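Local structure of alpha-ketoglutarate-dependent 2,4-dichlorophenoxyacetate dioxygenase (Bradyrhizobium diazoefficiens, 5BKE) at residues L165-S170 against L229-L234; L171-G176 against A216-S221. The protein is probably a metal-dependent 2-oxoglutarate dioxygenase of the TfdA family that degrades aryloxyalkanoate herbicides. One frame throughout, in Å; residues are numbered along the deposited sequence.

Contact 1 (L165-S170 against L229-L234); sequences LVCEHS and LLLRDL
Leu165 and Leu230 reach toward each other and meet tip to tip, Leu165 CD1 lying 3.9 Å from Leu230 CD2. A second touch is made one residue further along the helix, where Cys167 SG rests 3.8 Å from Leu231 CD2. No hydrogen bond crosses between the segments, and both meetings are apolar contacts between the ends of side chains. Because only the tips touch, the backbones stay well apart, with Cys167 CA and Leu231 CA 9.3 Å from each other, and the surface buried is a modest 112 Å². The two leucines of the helix leave their backbone differently: Leu230 carries CG anti to its own N (chi1 -177°), whereas Leu231 turns CG anti to the carbonyl carbon (chi1 -64°). Together with the turn of the helix between them, this difference directs the two side chains to separate points, Leu165 just before strand 166-169 and Cys167 within it. The alternation of the extended chain does the rest, since Leu165 and Cys167 face the helix while Val166 between them does not.

Further out, Ile219 of the adjoining strand touches both Leu230 and Leu231, so the helix rests on more than one strand, and Cys167 also packs on Leu198 of strand 194-201. Backbone hydrogen bonds of Leu165 with Leu198 and of Cys167 with Gln196 fix the positions from which the two side chains project. Helix 224-238 also faces a second subunit, where Asp233 OD1 forms a salt bridge with Arg267 NH2 of that neighbouring chain and Leu230 packs on its Arg268. The arrangement, away from the metal site, is a helix laid by its apolar face on a small antiparallel sheet, here joining that sheet of a TauD/TfdA-family subunit to a helix at the subunit interface.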
loop_
_atom_site.group_PDB
_atom_site.type_symbol
_atom_site.label_atom_id
_atom_site.label_comp_id
_atom_site.label_asym_id
_atom_site.label_seq_id
_atom_site.Cartn_x
_atom_site.Cartn_y
_atom_site.Cartn_z
ATOM N N LEU C 165 -9.327 -28.297 19.228
ATOM C CA LEU C 165 -8.973 -29.701 19.434
ATOM C C LEU C 165 -8.215 -29.964 20.747
ATOM O O LEU C 165 -7.421 -29.134 21.212
ATOM C CB LEU C 165 -8.217 -30.252 18.220
ATOM C CG LEU C 165 -8.967 -30.303 16.877
ATOM C CD1 LEU C 165 -8.091 -30.945 15.805
ATOM C CD2 LEU C 165 -10.313 -31.019 16.975
ATOM N N VAL C 166 -8.509 -31.112 21.349
ATOM C CA VAL C 166 -7.898 -31.527 22.611
ATOM C C VAL C 166 -7.170 -32.863 22.406
ATOM O O VAL C 166 -7.719 -33.796 21.797
ATOM C CB VAL C 166 -8.955 -31.604 23.755
ATOM C CG1 VAL C 166 -8.365 -32.157 25.043
ATOM C CG2 VAL C 166 -9.550 -30.227 24.044
ATOM N N CYS C 167 -5.937 -32.939 22.917
ATOM C CA CYS C 167 -5.125 -34.167 22.877
ATOM C C CYS C 167 -5.067 -34.862 24.239
ATOM O O CYS C 167 -5.088 -34.205 25.277
ATOM C CB CYS C 167 -3.699 -33.859 22.407
ATOM S SG CYS C 167 -3.544 -33.040 20.799
ATOM N N GLU C 168 -4.978 -36.190 24.214
ATOM C CA GLU C 168 -4.724 -37.000 25.406
ATOM C C GLU C 168 -3.235 -37.330 25.502
ATOM O O GLU C 168 -2.677 -37.978 24.612
ATOM C CB GLU C 168 -5.566 -38.283 25.389
ATOM C CG GLU C 168 -7.063 -38.015 25.394
ATOM C CD GLU C 168 -7.934 -39.228 25.706
ATOM O OE1 GLU C 168 -7.420 -40.265 26.200
ATOM O OE2 GLU C 168 -9.160 -39.121 25.465
ATOM N N HIS C 169 -2.599 -36.856 26.569
ATOM C CA HIS C 169 -1.170 -37.066 26.781
ATOM C C HIS C 169 -0.929 -38.108 27.879
ATOM O O HIS C 169 -1.528 -38.034 28.961
ATOM C CB HIS C 169 -0.482 -35.783 27.222
ATOM C CG HIS C 169 -0.417 -34.709 26.180
ATOM N ND1 HIS C 169 0.779 -34.215 25.704
ATOM C CD2 HIS C 169 -1.391 -33.989 25.570
ATOM C CE1 HIS C 169 0.539 -33.247 24.837
ATOM N NE2 HIS C 169 -0.770 -33.084 24.745
ATOM N N SER C 170 -0.031 -39.049 27.595
ATOM C CA SER C 170 0.412 -40.055 28.550
ATOM C C SER C 170 1.812 -40.549 28.198
ATOM O O SER C 170 2.134 -40.726 27.012
ATOM C CB SER C 170 -0.550 -41.245 28.549
ATOM O OG SER C 170 -0.070 -42.288 29.375
ATOM N N LEU C 229 -2.755 -39.274 12.456
ATOM C CA LEU C 229 -2.309 -38.777 11.153
ATOM C C LEU C 229 -2.160 -37.255 11.148
ATOM O O LEU C 229 -1.133 -36.735 10.691
ATOM C CB LEU C 229 -3.198 -39.276 10.011
ATOM C CG LEU C 229 -3.003 -40.748 9.597
ATOM C CD1 LEU C 229 -4.039 -41.153 8.555
ATOM C CD2 LEU C 229 -1.590 -41.052 9.102
ATOM N N LEU C 230 -3.160 -36.562 11.697
ATOM C CA LEU C 230 -3.101 -35.107 11.856
ATOM C C LEU C 230 -1.902 -34.665 12.704
ATOM O O LEU C 230 -1.128 -33.767 12.299
ATOM C CB LEU C 230 -4.413 -34.563 12.431
ATOM C CG LEU C 230 -4.565 -33.042 12.600
ATOM C CD1 LEU C 230 -4.296 -32.286 11.298
ATOM C CD2 LEU C 230 -5.958 -32.737 13.132
ATOM N N LEU C 231 -1.746 -35.312 13.859
ATOM C CA LEU C 231 -0.617 -35.055 14.754
ATOM C C LEU C 231 0.730 -35.311 14.066
ATOM O O LEU C 231 1.648 -34.503 14.197
ATOM C CB LEU C 231 -0.751 -35.847 16.074
ATOM C CG LEU C 231 -1.944 -35.518 16.996
ATOM C CD1 LEU C 231 -2.006 -36.498 18.157
ATOM C CD2 LEU C 231 -1.937 -34.072 17.503
ATOM N N ARG C 232 0.826 -36.415 13.323
ATOM C CA ARG C 232 2.009 -36.704 12.494
ATOM C C ARG C 232 2.336 -35.578 11.496
ATOM O O ARG C 232 3.501 -35.190 11.368
ATOM C CB ARG C 232 1.845 -38.026 11.743
ATOM C CG ARG C 232 2.252 -39.237 12.549
ATOM C CD ARG C 232 2.058 -40.521 11.759
ATOM N NE ARG C 232 2.585 -41.656 12.512
ATOM C CZ ARG C 232 3.800 -42.178 12.349
ATOM N NH1 ARG C 232 4.632 -41.697 11.429
ATOM N NH2 ARG C 232 4.176 -43.203 13.107
ATOM N N ASP C 233 1.302 -35.068 10.816
ATOM C CA ASP C 233 1.439 -33.980 9.837
ATOM C C ASP C 233 1.906 -32.696 10.489
ATOM O O ASP C 233 2.829 -32.043 9.990
ATOM C CB ASP C 233 0.122 -33.731 9.099
ATOM C CG ASP C 233 -0.132 -34.731 7.991
ATOM O OD1 ASP C 233 0.816 -35.415 7.524
ATOM O OD2 ASP C 233 -1.304 -34.831 7.572
ATOM N N LEU C 234 1.274 -32.357 11.611
ATOM C CA LEU C 234 1.630 -31.163 12.385
ATOM C C LEU C 234 3.038 -31.254 12.926
ATOM O O LEU C 234 3.774 -30.262 12.901
ATOM C CB LEU C 234 0.631 -30.913 13.520
ATOM C CG LEU C 234 -0.818 -30.546 13.158
ATOM C CD1 LEU C 234 -1.714 -30.725 14.381
ATOM C CD2 LEU C 234 -0.963 -29.135 12.578
#

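Contact 2 (L171-G176 against A216-S221); sequences LMYSRG and AGKIAS
Tyr173 of helix 171-176 lays one ring face over Gly217 of strand 216-219, a CH-pi contact that seats the helix on the outermost strand, within this chain, of the four-stranded antiparallel sheet. Its CB already lies 3.9 Å from Gly217 CA. At the next atom the fit is tighter, CG coming within 3.5 Å of the same CA, a position reached with CG anti to the carbonyl carbon of the tyrosine (chi1 -75°). CD2 lies 3.5 Å from Gly217 N, while CD1 on the other side of the ring meets Gly217 CA. CE1 and CE2 both lie 4.0 Å from Gly217 CA, and CZ is a little farther from it. The glycine CA stands 3.6 Å from the ring centroid and 16° off the ring normal, so one of its two hydrogens is directed at the face. A side chain on Gly217 would run into the ring, its CB falling 2.1 Å from Tyr173 CG. Replacing Tyr173 with an alanine would probably open a gap over Gly217 CA and leave Lys218 CG and CD without the hydroxyl they pack against. Around the pair, Arg228 of helix 224-238 touches Tyr173 and hydrogen-bonds Gly217 O through NE, tying that helix to the same spot. At the far end of the ring the two side chains slant across one another, and Tyr173 OH lies 4.0 Å from both Lys218 CG and Lys218 CD.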
loop_
_atom_site.group_PDB
_atom_site.type_symbol
_atom_site.label_atom_id
_atom_site.label_comp_id
_atom_site.label_asym_id
_atom_site.label_seq_id
_atom_site.Cartn_x
_atom_site.Cartn_y
_atom_site.Cartn_z
ATOM N N LEU C 171 2.620 -40.811 29.230
ATOM C CA LEU C 171 3.898 -41.523 29.062
ATOM C C LEU C 171 3.743 -42.875 28.367
ATOM O O LEU C 171 4.664 -43.333 27.689
ATOM C CB LEU C 171 4.636 -41.687 30.391
ATOM C CG LEU C 171 5.431 -40.463 30.858
ATOM C CD1 LEU C 171 5.659 -40.483 32.363
ATOM C CD2 LEU C 171 6.753 -40.318 30.113
ATOM N N MET C 172 2.567 -43.486 28.499
ATOM C CA MET C 172 2.258 -44.750 27.823
ATOM C C MET C 172 2.170 -44.618 26.295
ATOM O O MET C 172 2.420 -45.588 25.572
ATOM C CB MET C 172 0.968 -45.363 28.380
ATOM C CG MET C 172 0.997 -45.688 29.871
ATOM S SD MET C 172 -0.412 -46.683 30.440
ATOM C CE MET C 172 -1.745 -45.484 30.507
ATOM N N TYR C 173 1.806 -43.429 25.805
ATOM C CA TYR C 173 1.745 -43.182 24.353
ATOM C C TYR C 173 3.135 -43.016 23.724
ATOM O O TYR C 173 3.424 -43.622 22.684
ATOM C CB TYR C 173 0.874 -41.975 24.022
ATOM C CG TYR C 173 -0.625 -42.179 24.133
ATOM C CD1 TYR C 173 -1.267 -43.233 23.467
ATOM C CD2 TYR C 173 -1.420 -41.277 24.865
ATOM C CE1 TYR C 173 -2.646 -43.403 23.552
ATOM C CE2 TYR C 173 -2.800 -41.439 24.957
ATOM C CZ TYR C 173 -3.410 -42.500 24.296
ATOM O OH TYR C 173 -4.778 -42.669 24.377
ATOM N N SER C 174 3.981 -42.210 24.363
ATOM C CA SER C 174 5.341 -41.978 23.889
ATOM C C SER C 174 6.210 -43.232 23.959
ATOM O O SER C 174 6.928 -43.535 23.002
ATOM C CB SER C 174 6.000 -40.827 24.639
ATOM O OG SER C 174 6.005 -41.059 26.032
ATOM N N ARG C 175 6.135 -43.952 25.081
ATOM C CA ARG C 175 6.885 -45.196 25.251
ATOM C C ARG C 175 6.278 -46.301 24.404
ATOM O O ARG C 175 6.997 -47.139 23.879
ATOM C CB ARG C 175 6.997 -45.617 26.724
ATOM C CG ARG C 175 7.636 -44.593 27.652
ATOM C CD ARG C 175 8.943 -44.030 27.115
ATOM N NE ARG C 175 9.522 -42.964 27.947
ATOM C CZ ARG C 175 9.418 -41.653 27.714
ATOM N NH1 ARG C 175 10.016 -40.797 28.530
ATOM N NH2 ARG C 175 8.730 -41.185 26.676
ATOM N N GLY C 176 4.958 -46.257 24.234
ATOM C CA GLY C 176 4.240 -47.171 23.341
ATOM C C GLY C 176 4.635 -47.144 21.875
ATOM O O GLY C 176 4.639 -48.190 21.216
ATOM N N ALA C 216 1.321 -37.144 23.371
ATOM C CA ALA C 216 0.001 -37.045 22.741
ATOM C C ALA C 216 -0.240 -38.197 21.759
ATOM O O ALA C 216 0.412 -38.294 20.700
ATOM C CB ALA C 216 -0.184 -35.692 22.068
ATOM N N GLY C 217 -1.170 -39.077 22.130
ATOM C CA GLY C 217 -1.442 -40.282 21.364
ATOM C C GLY C 217 -2.782 -40.326 20.676
ATOM O O GLY C 217 -3.027 -41.224 19.874
ATOM N N LYS C 218 -3.658 -39.374 20.991
ATOM C CA LYS C 218 -4.916 -39.215 20.254
ATOM C C LYS C 218 -5.493 -37.809 20.405
ATOM O O LYS C 218 -5.164 -37.088 21.352
ATOM C CB LYS C 218 -5.949 -40.287 20.657
ATOM C CG LYS C 218 -6.647 -40.052 21.989
ATOM C CD LYS C 218 -7.787 -41.041 22.221
ATOM C CE LYS C 218 -9.000 -40.752 21.344
ATOM N NZ LYS C 218 -10.027 -41.820 21.486
ATOM N N ILE C 219 -6.341 -37.437 19.446
ATOM C CA ILE C 219 -7.200 -36.266 19.555
ATOM C C ILE C 219 -8.573 -36.754 20.032
ATOM O O ILE C 219 -9.132 -37.704 19.475
ATOM C CB ILE C 219 -7.262 -35.470 18.224
ATOM C CG1 ILE C 219 -5.881 -34.861 17.914
ATOM C CG2 ILE C 219 -8.333 -34.382 18.288
ATOM C CD1 ILE C 219 -5.662 -34.413 16.480
ATOM N N ALA C 220 -9.087 -36.090 21.064
ATOM C CA ALA C 220 -10.304 -36.470 21.778
ATOM C C ALA C 220 -11.530 -36.641 20.886
ATOM O O ALA C 220 -12.256 -37.621 21.029
ATOM C CB ALA C 220 -10.596 -35.458 22.881
ATOM N N SER C 221 -11.753 -35.699 19.972
ATOM C CA SER C 221 -12.976 -35.681 19.163
ATOM C C SER C 221 -12.881 -36.491 17.867
ATOM O O SER C 221 -13.846 -36.555 17.100
ATOM C CB SER C 221 -13.395 -34.235 18.868
ATOM O OG SER C 221 -12.370 -33.525 18.185
#

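How the contacts relate
The two contacts illustrate how one sheet can receive helices from separate parts of a chain. Their centres lie 8 Å apart, and contact 2 is nested in the loop that contact 1 closes. Neighbouring strands 166-169 and 216-219 join them through probable hydrogen bonds, Val166 O to Ala220 N at 2.8 Å and Glu168 N to Lys218 O at 3.0 Å. Glu168 O also packs 3.5 Å from Tyr173 CE2. All four segments belong to the long excursion between Asp117 and His264, which bind manganese together with His115. Contact 2 comes fairly near that site, the Tyr173 side chain being about 11 Å from that of His115; contact 1 lies away from it.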